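Local coordinates for protein Alpha/beta hydrolase (Novosphingobium aromaticivorans, PDB 3BWX) that probably acts as a hydrolase of the alpha/beta hydrolase family and binds calcium ions, at residues E153-M156 with H157-R160; P171-D174 with I175-L179; A243-A246 with A247-S251. The protein carries 1 engineered substitution. All blocks are in the same frame, centred on the assembly; numbering follows the deposited sequence.

Contact 1: E153-M156 with H157-R160; sequences ETWM and HAAR
T154 is the N-cap of helix 155-166, its hydroxyl taking up the backbone N-H of H157. OG1 accepts from H157 N at 3.0 Å in a nearly straight bond (165°), and with chi1 at 76° the hydroxyl sits between the residue's own N and carbonyl carbon, facing the first turn. Threonine suits this place because its short arm presents an oxygen level with an N-H that has no earlier carbonyl of the helix to bind. The side chain of H157 leaves beside the same oxygen, first CB and then CG, which is 3.3 Å from T154 OG1. ND1 lies 3.6 Å from T154 OG1, and CE1 has drawn away to 4.2 Å from that oxygen, which stands over one ring face, toward its rim. A valine in place of T154 would probably leave H157 N without its capping acceptor and fray the first turn. Beyond the cap, ordinary backbone bonds run from A158, A159 and R160 to T154, W155 and M156. A158 and A159 have small methyls suited to the inner side, where I194, M186 and L179 pack. R160 bends beyond CG and gives NH1 to Q163; CG itself, anti to the carbonyl carbon, lies 3.3 Å from M156 O.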
ATOM      1  N   GLU A 153      20.531 -12.801 -10.594  1.00 12.54           N
ATOM      2  CA  GLU A 153      20.835 -12.750 -12.031  1.00 12.49           C
ATOM      3  C   GLU A 153      19.599 -12.927 -12.871  1.00 11.08           C
ATOM      4  O   GLU A 153      19.523 -12.376 -13.956  1.00 12.52           O
ATOM      5  CB  GLU A 153      21.909 -13.782 -12.459  1.00 16.71           C
ATOM      6  CG  GLU A 153      22.402 -13.560 -13.933  1.00 14.11           C
ATOM      7  CD  GLU A 153      23.761 -14.171 -14.275  1.00 18.37           C
ATOM      8  OE1 GLU A 153      23.774 -15.379 -14.613  1.00 17.86           O
ATOM      9  OE2 GLU A 153      24.813 -13.432 -14.275  1.00 17.43           O
ATOM     10  N   THR A 154      18.652 -13.741 -12.390  1.00  8.09           N
ATOM     11  CA  THR A 154      17.464 -14.081 -13.179  1.00  9.59           C
ATOM     12  C   THR A 154      16.181 -13.916 -12.412  1.00  9.75           C
ATOM     13  O   THR A 154      16.159 -14.010 -11.155  1.00  8.07           O
ATOM     14  CB  THR A 154      17.557 -15.541 -13.656  1.00  8.43           C
ATOM     15  OG1 THR A 154      17.269 -16.494 -12.602  1.00  9.85           O
ATOM     16  CG2 THR A 154      18.937 -15.824 -14.194  1.00  6.24           C
ATOM     17  N   TRP A 155      15.084 -13.722 -13.156  1.00  9.15           N
ATOM     18  CA  TRP A 155      13.764 -13.607 -12.545  1.00  9.28           C
ATOM     19  C   TRP A 155      13.332 -14.900 -11.836  1.00  8.05           C
ATOM     20  O   TRP A 155      12.628 -14.864 -10.817  1.00  8.21           O
ATOM     21  CB  TRP A 155      12.734 -13.180 -13.583  1.00 10.34           C
ATOM     22  CG  TRP A 155      12.807 -11.703 -13.844  1.00  9.50           C
ATOM     23  CD1 TRP A 155      13.276 -11.105 -14.971  1.00 10.14           C
ATOM     24  CD2 TRP A 155      12.440 -10.635 -12.947  1.00 10.31           C
ATOM     25  NE1 TRP A 155      13.233  -9.739 -14.837  1.00 13.74           N
ATOM     26  CE2 TRP A 155      12.699  -9.428 -13.612  1.00 12.91           C
ATOM     27  CE3 TRP A 155      11.937 -10.598 -11.646  1.00 10.57           C
ATOM     28  CZ2 TRP A 155      12.482  -8.189 -13.024  1.00 11.10           C
ATOM     29  CZ3 TRP A 155      11.699  -9.366 -11.058  1.00 10.98           C
ATOM     30  CH2 TRP A 155      11.977  -8.171 -11.757  1.00  9.93           C
HETATM   31  N   MSE A 156      13.748 -16.033 -12.382  1.00  8.13           N
HETATM   32  CA  MSE A 156      13.365 -17.289 -11.777  1.00  8.30           C
HETATM   33  C   MSE A 156      14.031 -17.413 -10.413  1.00  6.27           C
HETATM   34  O   MSE A 156      13.397 -17.844  -9.463  1.00  8.07           O
HETATM   35  CB  MSE A 156      13.783 -18.446 -12.630  1.00  9.92           C
HETATM   36  CG  MSE A 156      13.302 -19.756 -12.094  1.00 11.84           C
HETATM   37 SE   MSE A 156      11.303 -19.929 -12.113  0.75 22.44          SE
HETATM   38  CE  MSE A 156      11.031 -18.962 -13.586  1.00 13.03           C
ATOM     39  N   HIS A 157      15.323 -17.103 -10.338  1.00  9.23           N
ATOM     40  CA  HIS A 157      16.028 -17.136  -9.062  1.00  8.83           C
ATOM     41  C   HIS A 157      15.380 -16.170  -8.069  1.00  8.64           C
ATOM     42  O   HIS A 157      15.211 -16.504  -6.906  1.00  9.82           O
ATOM     43  CB  HIS A 157      17.536 -16.858  -9.259  1.00  9.28           C
ATOM     44  CG  HIS A 157      18.271 -18.005  -9.865  1.00 12.85           C
ATOM     45  ND1 HIS A 157      19.575 -17.918 -10.302  1.00 24.55           N
ATOM     46  CD2 HIS A 157      17.888 -19.284 -10.074  1.00 20.10           C
ATOM     47  CE1 HIS A 157      19.952 -19.094 -10.772  1.00 16.69           C
ATOM     48  NE2 HIS A 157      18.950 -19.941 -10.641  1.00 20.96           N
ATOM     49  N   ALA A 158      15.041 -14.973  -8.505  1.00  9.09           N
ATOM     50  CA  ALA A 158      14.334 -14.024  -7.641  1.00  7.15           C
ATOM     51  C   ALA A 158      13.007 -14.561  -7.126  1.00  9.52           C
ATOM     52  O   ALA A 158      12.693 -14.469  -5.955  1.00  9.89           O
ATOM     53  CB  ALA A 158      14.135 -12.675  -8.329  1.00  8.71           C
ATOM     54  N   ALA A 159      12.200 -15.117  -8.032  1.00  7.90           N
ATOM     55  CA  ALA A 159      10.926 -15.676  -7.686  1.00 10.29           C
ATOM     56  C   ALA A 159      11.068 -16.776  -6.650  1.00  9.74           C
ATOM     57  O   ALA A 159      10.286 -16.838  -5.690  1.00  7.90           O
ATOM     58  CB  ALA A 159      10.271 -16.245  -8.971  1.00 10.16           C
ATOM     59  N   ARG A 160      12.012 -17.673  -6.862  1.00  7.70           N
ATOM     60  CA  ARG A 160      12.210 -18.773  -5.911  1.00  7.95           C
ATOM     61  C   ARG A 160      12.654 -18.253  -4.551  1.00  9.30           C
ATOM     62  O   ARG A 160      12.283 -18.804  -3.532  1.00 11.49           O
ATOM     63  CB  ARG A 160      13.197 -19.786  -6.483  1.00  8.95           C
ATOM     64  CG  ARG A 160      12.641 -20.495  -7.713  1.00 13.05           C
ATOM     65  CD  ARG A 160      11.448 -21.385  -7.315  1.00 17.98           C
ATOM     66  NE  ARG A 160      10.935 -22.200  -8.423  1.00 16.41           N
ATOM     67  CZ  ARG A 160       9.683 -22.616  -8.553  1.00 20.41           C
ATOM     68  NH1 ARG A 160       8.753 -22.316  -7.664  1.00 17.11           N
ATOM     69  NH2 ARG A 160       9.345 -23.326  -9.603  1.00 17.97           N
TER

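Contact 2: P171-D174 with I175-L179; sequences PDWD and ITQWL. With EDO (1,2-ethanediol), chain H.
Two donors grip OD1 of D174, one from each face of its carboxylate plane. The hydroxyl of T176 gives its hydrogen at 2.7 Å (OG1 to D174 OD1), arriving on the syn side and somewhat out of the plane, while the backbone N of Q177 meets D174 OD1 at 3.1 Å, nearly along the C-O axis. Aspartate suits the spot: with chi1 at 65° its carboxylate folds back over the first turn, and its negative charge would probably be favoured by the helix dipole. Q177 repays the bond, for its OE1 accepts from D174 N at 2.8 Å, and the reciprocal pair is a capping box that starts helix 175-185. Water 1 also donates to Q177 OE1 and links it to D172 O; together with the bond from D174 N this holds OE1 facing the backbone. The rest of the glutamine lies against W173: CB stands over one face of the indole, and NE2 comes within 3.4 Å of W173 CD1, amide and ring planes 36° apart. A 1,2-ethanediol, probably from the crystallisation liquor, has O2 over that same face; O2 receives a weak bond from Q177 NE2, and the diol is also hydrogen-bonded to D270 OD2. W173 also turns its edge to W178 in a T-shaped stack, CE3 3.6 Å above the centre of the W178 face and the planes at 62°. Y170 and Y181 add further ring contacts to W173. Water 2 lies in the plane of the W178 indole, accepting from NE1 at 3.0 Å and donating to W173 O.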
ATOM      1  N   PRO A 171       0.602 -19.907   0.156  1.00 14.12           N
ATOM      2  CA  PRO A 171       0.948 -21.303  -0.085  1.00 15.24           C
ATOM      3  C   PRO A 171       0.378 -21.945  -1.325  1.00 15.23           C
ATOM      4  O   PRO A 171       0.909 -22.987  -1.750  1.00 17.46           O
ATOM      5  CB  PRO A 171       0.402 -22.014   1.159  1.00 12.96           C
ATOM      6  CG  PRO A 171      -0.712 -21.141   1.614  1.00 15.05           C
ATOM      7  CD  PRO A 171      -0.215 -19.748   1.370  1.00 17.82           C
ATOM      8  N   ASP A 172      -0.653 -21.374  -1.923  1.00 12.06           N
ATOM      9  CA  ASP A 172      -1.316 -22.011  -3.065  1.00 12.78           C
ATOM     10  C   ASP A 172      -0.888 -21.432  -4.387  1.00 13.53           C
ATOM     11  O   ASP A 172      -1.335 -21.897  -5.418  1.00 17.49           O
ATOM     12  CB  ASP A 172      -2.840 -21.958  -2.942  1.00 14.85           C
ATOM     13  CG  ASP A 172      -3.336 -22.713  -1.738  1.00 17.57           C
ATOM     14  OD1 ASP A 172      -2.626 -23.652  -1.286  1.00 21.42           O
ATOM     15  OD2 ASP A 172      -4.379 -22.299  -1.192  1.00 21.93           O
ATOM     16  N   TRP A 173      -0.049 -20.401  -4.364  1.00 13.80           N
ATOM     17  CA  TRP A 173       0.415 -19.809  -5.613  1.00  9.32           C
ATOM     18  C   TRP A 173       1.261 -20.729  -6.491  1.00 12.31           C
ATOM     19  O   TRP A 173       2.080 -21.520  -5.997  1.00 14.34           O
ATOM     20  CB  TRP A 173       1.235 -18.572  -5.363  1.00 11.32           C
ATOM     21  CG  TRP A 173       0.447 -17.340  -4.975  1.00 11.42           C
ATOM     22  CD1 TRP A 173      -0.878 -17.240  -4.646  1.00 12.80           C
ATOM     23  CD2 TRP A 173       1.001 -16.030  -4.818  1.00  8.46           C
ATOM     24  NE1 TRP A 173      -1.173 -15.938  -4.276  1.00 10.71           N
ATOM     25  CE2 TRP A 173      -0.049 -15.171  -4.401  1.00 11.58           C
ATOM     26  CE3 TRP A 173       2.277 -15.508  -4.984  1.00  8.72           C
ATOM     27  CZ2 TRP A 173       0.145 -13.815  -4.141  1.00 12.50           C
ATOM     28  CZ3 TRP A 173       2.476 -14.130  -4.742  1.00 10.73           C
ATOM     29  CH2 TRP A 173       1.388 -13.309  -4.320  1.00 12.33           C
ATOM     30  N   ASP A 174       1.086 -20.551  -7.787  1.00 12.84           N
ATOM     31  CA  ASP A 174       1.898 -21.231  -8.782  1.00 11.99           C
ATOM     32  C   ASP A 174       3.025 -20.265  -9.235  1.00 10.74           C
ATOM     33  O   ASP A 174       3.110 -19.098  -8.790  1.00  9.86           O
ATOM     34  CB  ASP A 174       1.028 -21.760  -9.953  1.00 10.68           C
ATOM     35  CG  ASP A 174       0.361 -20.648 -10.761  1.00 16.74           C
ATOM     36  OD1 ASP A 174       1.049 -19.661 -11.105  1.00 15.57           O
ATOM     37  OD2 ASP A 174      -0.847 -20.773 -11.076  1.00 16.19           O
ATOM     38  N   ILE A 175       3.905 -20.753 -10.110  1.00 12.27           N
ATOM     39  CA  ILE A 175       5.112 -20.001 -10.466  1.00 12.14           C
ATOM     40  C   ILE A 175       4.788 -18.728 -11.204  1.00 10.74           C
ATOM     41  O   ILE A 175       5.504 -17.747 -11.095  1.00 10.59           O
ATOM     42  CB  ILE A 175       6.165 -20.872 -11.239  1.00 12.80           C
ATOM     43  CG1 ILE A 175       7.526 -20.132 -11.336  1.00 14.00           C
ATOM     44  CG2 ILE A 175       5.603 -21.298 -12.595  1.00 12.85           C
ATOM     45  CD1 ILE A 175       8.156 -19.753  -9.985  1.00 15.05           C
ATOM     46  N   THR A 176       3.703 -18.747 -11.975  1.00 10.56           N
ATOM     47  CA  THR A 176       3.312 -17.551 -12.701  1.00 11.09           C
ATOM     48  C   THR A 176       2.889 -16.431 -11.724  1.00 10.90           C
ATOM     49  O   THR A 176       3.169 -15.267 -11.955  1.00 12.42           O
ATOM     50  CB  THR A 176       2.262 -17.799 -13.811  1.00 13.22           C
ATOM     51  OG1 THR A 176       0.950 -18.036 -13.260  1.00 14.81           O
ATOM     52  CG2 THR A 176       2.685 -18.979 -14.713  1.00 12.60           C
ATOM     53  N   GLN A 177       2.238 -16.831 -10.632  1.00 11.23           N
ATOM     54  CA  GLN A 177       1.865 -15.892  -9.590  1.00 10.89           C
ATOM     55  C   GLN A 177       3.116 -15.344  -8.878  1.00 10.90           C
ATOM     56  O   GLN A 177       3.211 -14.130  -8.633  1.00 12.68           O
ATOM     57  CB  GLN A 177       0.862 -16.489  -8.610  1.00 10.41           C
ATOM     58  CG  GLN A 177      -0.460 -16.844  -9.260  1.00 12.41           C
ATOM     59  CD  GLN A 177      -1.341 -17.609  -8.329  1.00 14.74           C
ATOM     60  OE1 GLN A 177      -1.125 -18.824  -8.108  1.00 13.04           O
ATOM     61  NE2 GLN A 177      -2.329 -16.901  -7.720  1.00 15.51           N
ATOM     62  N   TRP A 178       4.081 -16.188  -8.528  1.00  9.69           N
ATOM     63  CA  TRP A 178       5.327 -15.664  -7.962  1.00 12.72           C
ATOM     64  C   TRP A 178       6.104 -14.697  -8.874  1.00 10.36           C
ATOM     65  O   TRP A 178       6.712 -13.742  -8.406  1.00 10.05           O
ATOM     66  CB  TRP A 178       6.260 -16.806  -7.534  1.00 11.57           C
ATOM     67  CG  TRP A 178       5.741 -17.533  -6.292  1.00 10.80           C
ATOM     68  CD1 TRP A 178       5.241 -18.786  -6.231  1.00 14.69           C
ATOM     69  CD2 TRP A 178       5.674 -16.993  -4.970  1.00  9.17           C
ATOM     70  NE1 TRP A 178       4.845 -19.069  -4.948  1.00 10.93           N
ATOM     71  CE2 TRP A 178       5.072 -17.978  -4.155  1.00  9.78           C
ATOM     72  CE3 TRP A 178       6.015 -15.760  -4.419  1.00  9.01           C
ATOM     73  CZ2 TRP A 178       4.845 -17.786  -2.785  1.00 10.94           C
ATOM     74  CZ3 TRP A 178       5.750 -15.555  -3.060  1.00  7.73           C
ATOM     75  CH2 TRP A 178       5.186 -16.575  -2.265  1.00 11.46           C
ATOM     76  N   LEU A 179       6.114 -14.976 -10.178  1.00  9.46           N
ATOM     77  CA  LEU A 179       6.814 -14.122 -11.138  1.00  7.92           C
ATOM     78  C   LEU A 179       6.117 -12.765 -11.268  1.00 10.13           C
ATOM     79  O   LEU A 179       6.760 -11.717 -11.310  1.00  9.96           O
ATOM     80  CB  LEU A 179       6.945 -14.815 -12.495  1.00  8.41           C
ATOM     81  CG  LEU A 179       8.012 -15.890 -12.573  1.00  9.95           C
ATOM     82  CD1 LEU A 179       7.780 -16.685 -13.885  1.00 10.93           C
ATOM     83  CD2 LEU A 179       9.405 -15.364 -12.489  1.00 13.40           C
TER
HETATM   84  C1  EDO H 291      -0.573 -11.359  -7.709  1.00 20.63           C
HETATM   85  O1  EDO H 291      -1.509 -11.049  -8.768  1.00 21.20           O
HETATM   86  C2  EDO H 291       0.100 -12.718  -7.927  1.00 18.95           C
HETATM   87  O2  EDO H 291      -0.919 -13.725  -7.834  1.00 29.26           O
HETATM   88  O   HOH W   1      -2.993 -20.713  -7.816  1.00 30.22           O
HETATM   89  O   HOH W   2       3.251 -20.972  -3.181  1.00 21.03           O

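Contact 3: A243-A246 with A247-S251; sequences AQTA and AKMAS
The carboxamide of Q244 is the one flat side-chain group here, and its NE2 end is turned to the tip of K248. Both chains are extended and run side by side in the same direction, one helical turn apart; NE2 of Q244 lies 3.7 Å from K248 NZ, but the glutamine was modelled in two conformers, so this approach is doubtful. Long polar chains suit this outer side, where both residues are exposed. The flat peptide groups behind them form the regular bonds of an alpha-helix: A247 N to A243 O at 2.9 Å, K248 N to Q244 O at 3.1 Å, then M249 to T245 and A250 to A246.

On the buried side T245 divides its branches. OG1 bonds to E133 and S242, whereas CG2, held opposite the backbone N by a chi1 of -62° for OG1, touches the selenium of selenomethionine M249 at 4.1 Å. M249 leans back along the helix, its CG 3.3 Å from T245 O, then bends at chi3 and packs against W219, F222 and V232; a long, flexible, apolar chain fits such a mixed wall. A246 and A250, with only methyls to place, let the backbone approach L257. Farther on, S251 OG gives a short 2.6 Å bond to K248 O, which also accepts from S251 N and from R252. Helix 243-250 thus packs on strands 230-235 and 255-260, which it connects, in the beta-alpha-beta crossover that recurs through the alpha/beta hydrolase fold.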
ATOM      1  N   ALA A 243      -7.111 -11.852  13.764  1.00 12.14           N
ATOM      2  CA  ALA A 243      -8.552 -12.029  13.616  1.00 11.65           C
ATOM      3  C   ALA A 243      -9.333 -11.260  14.679  1.00 11.15           C
ATOM      4  O   ALA A 243     -10.391 -10.670  14.400  1.00 12.72           O
ATOM      5  CB  ALA A 243      -8.940 -13.520  13.624  1.00 12.04           C
ATOM      6  N   GLN A 244      -8.786 -11.243  15.892  0.50 11.39           N
ATOM      7  CA  GLN A 244      -9.407 -10.541  16.997  0.50 11.98           C
ATOM      8  C   GLN A 244      -9.518  -9.028  16.749  0.50 12.04           C
ATOM      9  O   GLN A 244     -10.571  -8.430  16.952  0.50 13.46           O
ATOM     10  CB  GLN A 244      -8.645 -10.827  18.307  0.50 13.28           C
ATOM     11  CG  GLN A 244      -9.553 -10.721  19.498  0.50 11.32           C
ATOM     12  CD  GLN A 244      -8.859 -10.855  20.864  0.50 11.52           C
ATOM     13  OE1 GLN A 244      -7.960 -11.664  21.061  0.50 16.31           O
ATOM     14  NE2 GLN A 244      -9.303 -10.047  21.812  0.50 11.57           N
ATOM     15  N   THR A 245      -8.426  -8.412  16.311  1.00 12.47           N
ATOM     16  CA  THR A 245      -8.415  -6.973  16.026  1.00 12.94           C
ATOM     17  C   THR A 245      -9.377  -6.621  14.883  1.00 12.04           C
ATOM     18  O   THR A 245     -10.135  -5.628  14.929  1.00  9.18           O
ATOM     19  CB  THR A 245      -6.980  -6.517  15.677  1.00 14.77           C
ATOM     20  OG1 THR A 245      -6.105  -6.733  16.811  1.00 14.50           O
ATOM     21  CG2 THR A 245      -6.970  -5.059  15.276  1.00 12.94           C
ATOM     22  N   ALA A 246      -9.357  -7.449  13.849  1.00  9.62           N
ATOM     23  CA  ALA A 246     -10.284  -7.298  12.702  1.00  9.42           C
ATOM     24  C   ALA A 246     -11.744  -7.386  13.125  1.00 11.98           C
ATOM     25  O   ALA A 246     -12.546  -6.600  12.680  1.00 10.76           O
ATOM     26  CB  ALA A 246      -9.962  -8.294  11.571  1.00  9.44           C
ATOM     27  N   ALA A 247     -12.093  -8.328  14.000  1.00 10.54           N
ATOM     28  CA  ALA A 247     -13.491  -8.426  14.483  1.00  9.18           C
ATOM     29  C   ALA A 247     -13.867  -7.185  15.316  1.00 11.42           C
ATOM     30  O   ALA A 247     -14.973  -6.683  15.183  1.00 10.99           O
ATOM     31  CB  ALA A 247     -13.730  -9.706  15.268  1.00 11.94           C
ATOM     32  N   LYS A 248     -12.934  -6.657  16.105  1.00 10.03           N
ATOM     33  CA  LYS A 248     -13.160  -5.370  16.785  1.00 10.73           C
ATOM     34  C   LYS A 248     -13.393  -4.212  15.811  1.00 10.60           C
ATOM     35  O   LYS A 248     -14.298  -3.427  15.994  1.00 12.08           O
ATOM     36  CB  LYS A 248     -12.041  -5.074  17.784  1.00 12.60           C
ATOM     37  CG  LYS A 248     -12.075  -5.942  19.020  1.00 20.44           C
ATOM     38  CD  LYS A 248     -10.735  -5.906  19.721  1.00 26.79           C
ATOM     39  CE  LYS A 248     -10.817  -6.546  21.117  1.00 28.55           C
ATOM     40  NZ  LYS A 248      -9.524  -6.385  21.839  1.00 29.91           N
HETATM   41  N   MSE A 249     -12.578  -4.130  14.757  1.00  8.45           N
HETATM   42  CA  MSE A 249     -12.796  -3.149  13.686  1.00 11.03           C
HETATM   43  C   MSE A 249     -14.202  -3.301  13.073  1.00 11.18           C
HETATM   44  O   MSE A 249     -14.962  -2.317  12.913  1.00 11.85           O
HETATM   45  CB  MSE A 249     -11.686  -3.286  12.617  1.00  8.25           C
HETATM   46  CG  MSE A 249     -10.306  -2.893  13.122  1.00  9.85           C
HETATM   47 SE   MSE A 249      -8.911  -3.623  12.010  0.75 10.54          SE
HETATM   48  CE  MSE A 249      -8.767  -2.210  10.690  1.00 11.87           C
ATOM     49  N   ALA A 250     -14.576  -4.542  12.729  1.00  9.53           N
ATOM     50  CA  ALA A 250     -15.851  -4.821  12.098  1.00 12.72           C
ATOM     51  C   ALA A 250     -17.050  -4.507  12.954  1.00 12.13           C
ATOM     52  O   ALA A 250     -18.157  -4.388  12.418  1.00 13.97           O
ATOM     53  CB  ALA A 250     -15.904  -6.272  11.650  1.00 14.06           C
ATOM     54  N   SER A 251     -16.853  -4.368  14.266  1.00 13.34           N
ATOM     55  CA  SER A 251     -17.953  -4.107  15.192  1.00 14.15           C
ATOM     56  C   SER A 251     -18.470  -2.676  15.080  1.00 15.15           C
ATOM     57  O   SER A 251     -19.593  -2.373  15.527  1.00 18.09           O
ATOM     58  CB  SER A 251     -17.527  -4.433  16.635  1.00 14.27           C
ATOM     59  OG  SER A 251     -16.605  -3.488  17.125  1.00 16.29           O
TER

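Overall arrangement
Contacts 1 and 2 start two consecutive helices, 155-166 and 175-185, that pack on each other: I175 CD1 lies 3.8 Å from M156 SE, and L179 CD2 meets W155 O. In sequence these helices fall between strands 122-128 and 230-235, where many alpha/beta hydrolases carry a cap. Contact 3, its centre about 38 Å from that of contact 1 and 29 Å from that of contact 2, instead belongs to the main sheet's helical layer. Contact 2 is a surface contact; the other two are partly buried. Chemistry follows place: a hydroxyl cap in contact 1, a charged capping box with waters and indoles in contact 2, and backbone bonds running the length of a short helix, with small or apolar side chains against the sheet, in contact 3.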